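Local coordinates for protein 3-carboxy-cis,cis-muconate cycloisomerase (Acinetobacter calcoaceticus, PDB 1Q5N) that is a cycloisomerase of the lyase superfamily whose fumarase- and aspartase-like, largely helical chains assemble into a tetramer, at residues A58-L71 and I83-D95. Numbering follows the deposited sequence.
Unlike the reference sequence in segment 58-71: Ala58 (reference Cys), Ala59 (reference Gln).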
loop_
_atom_site.group_PDB
_atom_site.type_symbol
_atom_site.label_atom_id
_atom_site.label_comp_id
_atom_site.label_asym_id
_atom_site.label_seq_id
_atom_site.Cartn_x
_atom_site.Cartn_y
_atom_site.Cartn_z
ATOM N N ALA A 58 -45.444 -0.750 2.881
ATOM C CA ALA A 58 -44.874 -0.880 4.218
ATOM C C ALA A 58 -43.459 -0.291 4.243
ATOM O O ALA A 58 -43.012 0.227 5.260
ATOM C CB ALA A 58 -44.835 -2.348 4.644
ATOM N N ALA A 59 -42.776 -0.363 3.101
ATOM C CA ALA A 59 -41.404 0.123 2.950
ATOM C C ALA A 59 -41.257 1.613 3.193
ATOM O O ALA A 59 -40.280 2.057 3.816
ATOM C CB ALA A 59 -40.888 -0.212 1.560
ATOM N N LYS A 60 -42.214 2.382 2.687
ATOM C CA LYS A 60 -42.181 3.825 2.848
ATOM C C LYS A 60 -41.839 4.271 4.278
ATOM O O LYS A 60 -41.299 5.366 4.463
ATOM C CB LYS A 60 -43.510 4.440 2.378
ATOM C CG LYS A 60 -43.849 4.100 0.907
ATOM C CD LYS A 60 -45.121 4.826 0.431
ATOM C CE LYS A 60 -45.458 4.533 -1.049
ATOM N NZ LYS A 60 -46.723 5.239 -1.500
ATOM N N THR A 61 -42.114 3.454 5.292
ATOM C CA THR A 61 -41.761 3.873 6.663
ATOM C C THR A 61 -40.916 2.880 7.445
ATOM O O THR A 61 -40.744 3.035 8.649
ATOM C CB THR A 61 -42.998 4.110 7.544
ATOM O OG1 THR A 61 -43.665 2.854 7.779
ATOM C CG2 THR A 61 -43.931 5.127 6.896
ATOM N N ALA A 62 -40.401 1.855 6.777
ATOM C CA ALA A 62 -39.624 0.839 7.470
ATOM C C ALA A 62 -38.407 1.427 8.150
ATOM O O ALA A 62 -38.028 0.990 9.239
ATOM C CB ALA A 62 -39.200 -0.247 6.495
ATOM N N ILE A 63 -37.806 2.424 7.509
ATOM C CA ILE A 63 -36.613 3.046 8.038
ATOM C C ILE A 63 -36.839 3.591 9.434
ATOM O O ILE A 63 -35.956 3.527 10.277
ATOM C CB ILE A 63 -36.138 4.183 7.135
ATOM C CG1 ILE A 63 -34.780 4.696 7.627
ATOM C CG2 ILE A 63 -37.166 5.308 7.111
ATOM C CD1 ILE A 63 -33.644 3.741 7.298
ATOM N N ASP A 64 -38.032 4.118 9.689
ATOM C CA ASP A 64 -38.338 4.660 11.009
ATOM C C ASP A 64 -38.662 3.604 12.026
ATOM O O ASP A 64 -38.493 3.819 13.230
ATOM C CB ASP A 64 -39.477 5.663 10.911
ATOM C CG ASP A 64 -39.079 6.875 10.113
ATOM O OD1 ASP A 64 -38.127 7.564 10.559
ATOM O OD2 ASP A 64 -39.685 7.122 9.038
ATOM N N LYS A 65 -39.094 2.447 11.548
ATOM C CA LYS A 65 -39.428 1.353 12.453
ATOM C C LYS A 65 -38.260 0.410 12.786
ATOM O O LYS A 65 -38.339 -0.334 13.751
ATOM C CB LYS A 65 -40.570 0.535 11.878
ATOM C CG LYS A 65 -41.867 1.313 11.670
ATOM C CD LYS A 65 -42.887 0.351 11.112
ATOM C CE LYS A 65 -44.199 0.993 10.801
ATOM N NZ LYS A 65 -45.068 -0.117 10.301
ATOM N N ILE A 66 -37.186 0.448 11.997
ATOM C CA ILE A 66 -36.029 -0.401 12.219
ATOM C C ILE A 66 -35.161 -0.051 13.451
ATOM O O ILE A 66 -34.823 1.100 13.669
ATOM C CB ILE A 66 -35.198 -0.428 10.922
ATOM C CG1 ILE A 66 -35.812 -1.475 9.989
ATOM C CG2 ILE A 66 -33.731 -0.679 11.221
ATOM C CD1 ILE A 66 -35.287 -1.427 8.660
ATOM N N ASP A 67 -34.816 -1.056 14.256
ATOM C CA ASP A 67 -34.009 -0.867 15.481
ATOM C C ASP A 67 -32.520 -0.979 15.157
ATOM O O ASP A 67 -31.997 -2.090 15.012
ATOM C CB ASP A 67 -34.374 -1.928 16.534
ATOM C CG ASP A 67 -33.595 -1.766 17.837
ATOM O OD1 ASP A 67 -32.868 -0.769 17.981
ATOM O OD2 ASP A 67 -33.729 -2.639 18.731
ATOM N N PHE A 68 -31.843 0.167 15.077
ATOM C CA PHE A 68 -30.448 0.176 14.721
ATOM C C PHE A 68 -29.498 -0.432 15.725
ATOM O O PHE A 68 -28.434 -0.916 15.341
ATOM C CB PHE A 68 -30.028 1.580 14.291
ATOM C CG PHE A 68 -30.480 1.921 12.895
ATOM C CD1 PHE A 68 -31.771 2.383 12.654
ATOM C CD2 PHE A 68 -29.620 1.746 11.802
ATOM C CE1 PHE A 68 -32.208 2.652 11.345
ATOM C CE2 PHE A 68 -30.042 2.008 10.501
ATOM C CZ PHE A 68 -31.336 2.469 10.269
ATOM N N ASP A 69 -29.867 -0.449 16.997
ATOM C CA ASP A 69 -29.009 -1.083 17.994
ATOM C C ASP A 69 -29.132 -2.591 17.856
ATOM O O ASP A 69 -28.140 -3.341 17.943
ATOM C CB ASP A 69 -29.423 -0.660 19.393
ATOM C CG ASP A 69 -29.039 0.759 19.682
ATOM O OD1 ASP A 69 -27.817 0.993 19.889
ATOM O OD2 ASP A 69 -29.948 1.637 19.673
ATOM N N ALA A 70 -30.361 -3.045 17.656
ATOM C CA ALA A 70 -30.586 -4.461 17.480
ATOM C C ALA A 70 -29.797 -4.847 16.221
ATOM O O ALA A 70 -29.069 -5.811 16.230
ATOM C CB ALA A 70 -32.085 -4.732 17.284
ATOM N N LEU A 71 -29.926 -4.053 15.156
ATOM C CA LEU A 71 -29.252 -4.338 13.896
ATOM C C LEU A 71 -27.724 -4.437 14.036
ATOM O O LEU A 71 -27.124 -5.375 13.512
ATOM C CB LEU A 71 -29.615 -3.289 12.823
ATOM C CG LEU A 71 -29.270 -3.698 11.373
ATOM C CD1 LEU A 71 -30.049 -4.953 11.050
ATOM C CD2 LEU A 71 -29.605 -2.594 10.342
ATOM N N ILE A 83 -28.576 -10.062 6.648
ATOM C CA ILE A 83 -29.321 -11.100 7.359
ATOM C C ILE A 83 -30.261 -10.565 8.458
ATOM O O ILE A 83 -31.450 -10.841 8.428
ATOM C CB ILE A 83 -28.325 -12.195 7.889
ATOM C CG1 ILE A 83 -27.861 -13.072 6.713
ATOM C CG2 ILE A 83 -28.981 -13.097 8.936
ATOM C CD1 ILE A 83 -26.683 -13.948 7.016
ATOM N N PRO A 84 -29.749 -9.777 9.414
ATOM C CA PRO A 84 -30.619 -9.257 10.470
ATOM C C PRO A 84 -31.549 -8.189 9.890
ATOM O O PRO A 84 -32.609 -7.925 10.419
ATOM C CB PRO A 84 -29.636 -8.650 11.462
ATOM C CG PRO A 84 -28.314 -9.290 11.116
ATOM C CD PRO A 84 -28.349 -9.394 9.657
ATOM N N PHE A 85 -31.135 -7.558 8.806
ATOM C CA PHE A 85 -31.969 -6.549 8.215
ATOM C C PHE A 85 -33.222 -7.220 7.614
ATOM O O PHE A 85 -34.327 -6.712 7.772
ATOM C CB PHE A 85 -31.181 -5.802 7.147
ATOM C CG PHE A 85 -32.037 -5.179 6.095
ATOM C CD1 PHE A 85 -32.636 -3.943 6.301
ATOM C CD2 PHE A 85 -32.236 -5.819 4.878
ATOM C CE1 PHE A 85 -33.431 -3.364 5.297
ATOM C CE2 PHE A 85 -33.028 -5.248 3.872
ATOM C CZ PHE A 85 -33.614 -4.028 4.076
ATOM N N VAL A 86 -33.036 -8.343 6.920
ATOM C CA VAL A 86 -34.135 -9.079 6.325
ATOM C C VAL A 86 -35.106 -9.505 7.423
ATOM O O VAL A 86 -36.289 -9.324 7.249
ATOM C CB VAL A 86 -33.630 -10.325 5.495
ATOM C CG1 VAL A 86 -34.757 -11.322 5.228
ATOM C CG2 VAL A 86 -33.141 -9.869 4.155
ATOM N N LYS A 87 -34.619 -10.039 8.550
ATOM C CA LYS A 87 -35.524 -10.437 9.637
ATOM C C LYS A 87 -36.416 -9.261 9.999
ATOM O O LYS A 87 -37.641 -9.367 9.998
ATOM C CB LYS A 87 -34.775 -10.830 10.915
ATOM C CG LYS A 87 -33.748 -11.884 10.734
ATOM C CD LYS A 87 -34.355 -13.229 10.411
ATOM C CE LYS A 87 -34.286 -14.156 11.636
ATOM N NZ LYS A 87 -32.850 -14.396 12.080
ATOM N N GLN A 88 -35.789 -8.135 10.319
ATOM C CA GLN A 88 -36.533 -6.968 10.705
ATOM C C GLN A 88 -37.533 -6.462 9.678
ATOM O O GLN A 88 -38.641 -6.088 10.035
ATOM C CB GLN A 88 -35.592 -5.821 11.090
ATOM C CG GLN A 88 -34.987 -6.034 12.458
ATOM C CD GLN A 88 -34.462 -4.745 13.058
ATOM O OE1 GLN A 88 -35.137 -3.702 13.010
ATOM N NE2 GLN A 88 -33.262 -4.804 13.635
ATOM N N LEU A 89 -37.144 -6.430 8.411
ATOM C CA LEU A 89 -38.045 -5.927 7.401
ATOM C C LEU A 89 -39.214 -6.867 7.257
ATOM O O LEU A 89 -40.331 -6.428 6.969
ATOM C CB LEU A 89 -37.362 -5.809 6.051
ATOM C CG LEU A 89 -38.274 -5.239 4.964
ATOM C CD1 LEU A 89 -38.542 -3.790 5.273
ATOM C CD2 LEU A 89 -37.635 -5.379 3.579
ATOM N N THR A 90 -38.950 -8.160 7.423
ATOM C CA THR A 90 -40.016 -9.144 7.288
ATOM C C THR A 90 -41.004 -8.919 8.447
ATOM O O THR A 90 -42.197 -8.777 8.232
ATOM C CB THR A 90 -39.455 -10.614 7.275
ATOM O OG1 THR A 90 -38.623 -10.788 6.119
ATOM C CG2 THR A 90 -40.598 -11.644 7.156
ATOM N N ALA A 91 -40.490 -8.834 9.665
ATOM C CA ALA A 91 -41.359 -8.616 10.791
ATOM C C ALA A 91 -42.161 -7.328 10.538
ATOM O O ALA A 91 -43.346 -7.264 10.840
ATOM C CB ALA A 91 -40.542 -8.514 12.067
ATOM N N ILE A 92 -41.545 -6.304 9.961
ATOM C CA ILE A 92 -42.274 -5.062 9.712
ATOM C C ILE A 92 -43.432 -5.242 8.709
ATOM O O ILE A 92 -44.503 -4.678 8.890
ATOM C CB ILE A 92 -41.314 -3.941 9.220
ATOM C CG1 ILE A 92 -40.460 -3.455 10.385
ATOM C CG2 ILE A 92 -42.100 -2.781 8.619
ATOM C CD1 ILE A 92 -39.395 -2.449 9.960
ATOM N N VAL A 93 -43.212 -6.022 7.656
ATOM C CA VAL A 93 -44.225 -6.256 6.643
ATOM C C VAL A 93 -45.305 -7.183 7.187
ATOM O O VAL A 93 -46.446 -7.119 6.771
ATOM C CB VAL A 93 -43.572 -6.875 5.384
ATOM C CG1 VAL A 93 -44.599 -7.560 4.489
ATOM C CG2 VAL A 93 -42.876 -5.791 4.622
ATOM N N LYS A 94 -44.933 -8.039 8.133
ATOM C CA LYS A 94 -45.866 -8.977 8.720
ATOM C C LYS A 94 -46.963 -8.219 9.488
ATOM O O LYS A 94 -48.153 -8.499 9.325
ATOM C CB LYS A 94 -45.121 -9.932 9.651
ATOM C CG LYS A 94 -45.797 -11.274 9.781
ATOM C CD LYS A 94 -45.276 -12.093 10.947
ATOM C CE LYS A 94 -46.014 -13.434 10.973
ATOM N NZ LYS A 94 -45.586 -14.354 12.066
ATOM N N ASP A 95 -46.567 -7.256 10.314
ATOM C CA ASP A 95 -47.525 -6.469 11.069
ATOM C C ASP A 95 -48.434 -5.661 10.167
ATOM O O ASP A 95 -49.077 -4.720 10.619
ATOM C CB ASP A 95 -46.824 -5.505 12.013
ATOM C CG ASP A 95 -46.320 -6.183 13.256
ATOM O OD1 ASP A 95 -46.676 -7.378 13.481
ATOM O OD2 ASP A 95 -45.572 -5.507 14.007
#
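Gln88 reaches from helix 82-94 to the backbone of Asp67 and takes both of its polar groups, a compact example of a side-chain amide that pairs with the N-H and C=O of one residue. With CG anti to its own carbonyl carbon (chi1 -76°) and the chain extended beyond, the amide reaches the turn between helices 62-65 and 68-78. Asp67 N donates to Gln88 OE1 at 2.9 Å, in the carbonyl plane and on a lone pair. In return Gln88 NE2 gives an essentially straight bond to Asp67 O at 3.3 Å; the acceptor lies in the plane of the amide, although the donor is tilted 28° from the carbonyl plane of Asp67. The bonds through Gln88 OE1 and NE2 together hold the rotation of the amide. Asp67 O also accepts the backbone bond from Leu71 N. The side chain of Asp67 turns the other way, and its OD1 accepts from Asp69 N to cap helix 68-78, with a weak second bond from Ala70 N.

Apolar groups flank this polar clasp. On one flank the tip of Ile92, CD1, lies 3.7 Å from Ile66 CG1, the two side chains crossing at about a right angle, and equally close to Lys65 CB. Ala62 CB fills in beside it against Leu89 CD1 (3.8 Å), and farther along Ala58 CB meets Val93 CG2. On the other flank Leu71 crosses Pro84 at about a right angle, its CD1 3.7 Å from Pro84 CB and close to Phe85 N.

The contact thus packs helix 82-94 against a chain of short helices at one end of the elongated molecule. Helix 23-43 adjoins both partners, touching Ala59 and Phe68 as well as Phe85, while Leu71 also packs on Leu7 of a second subunit.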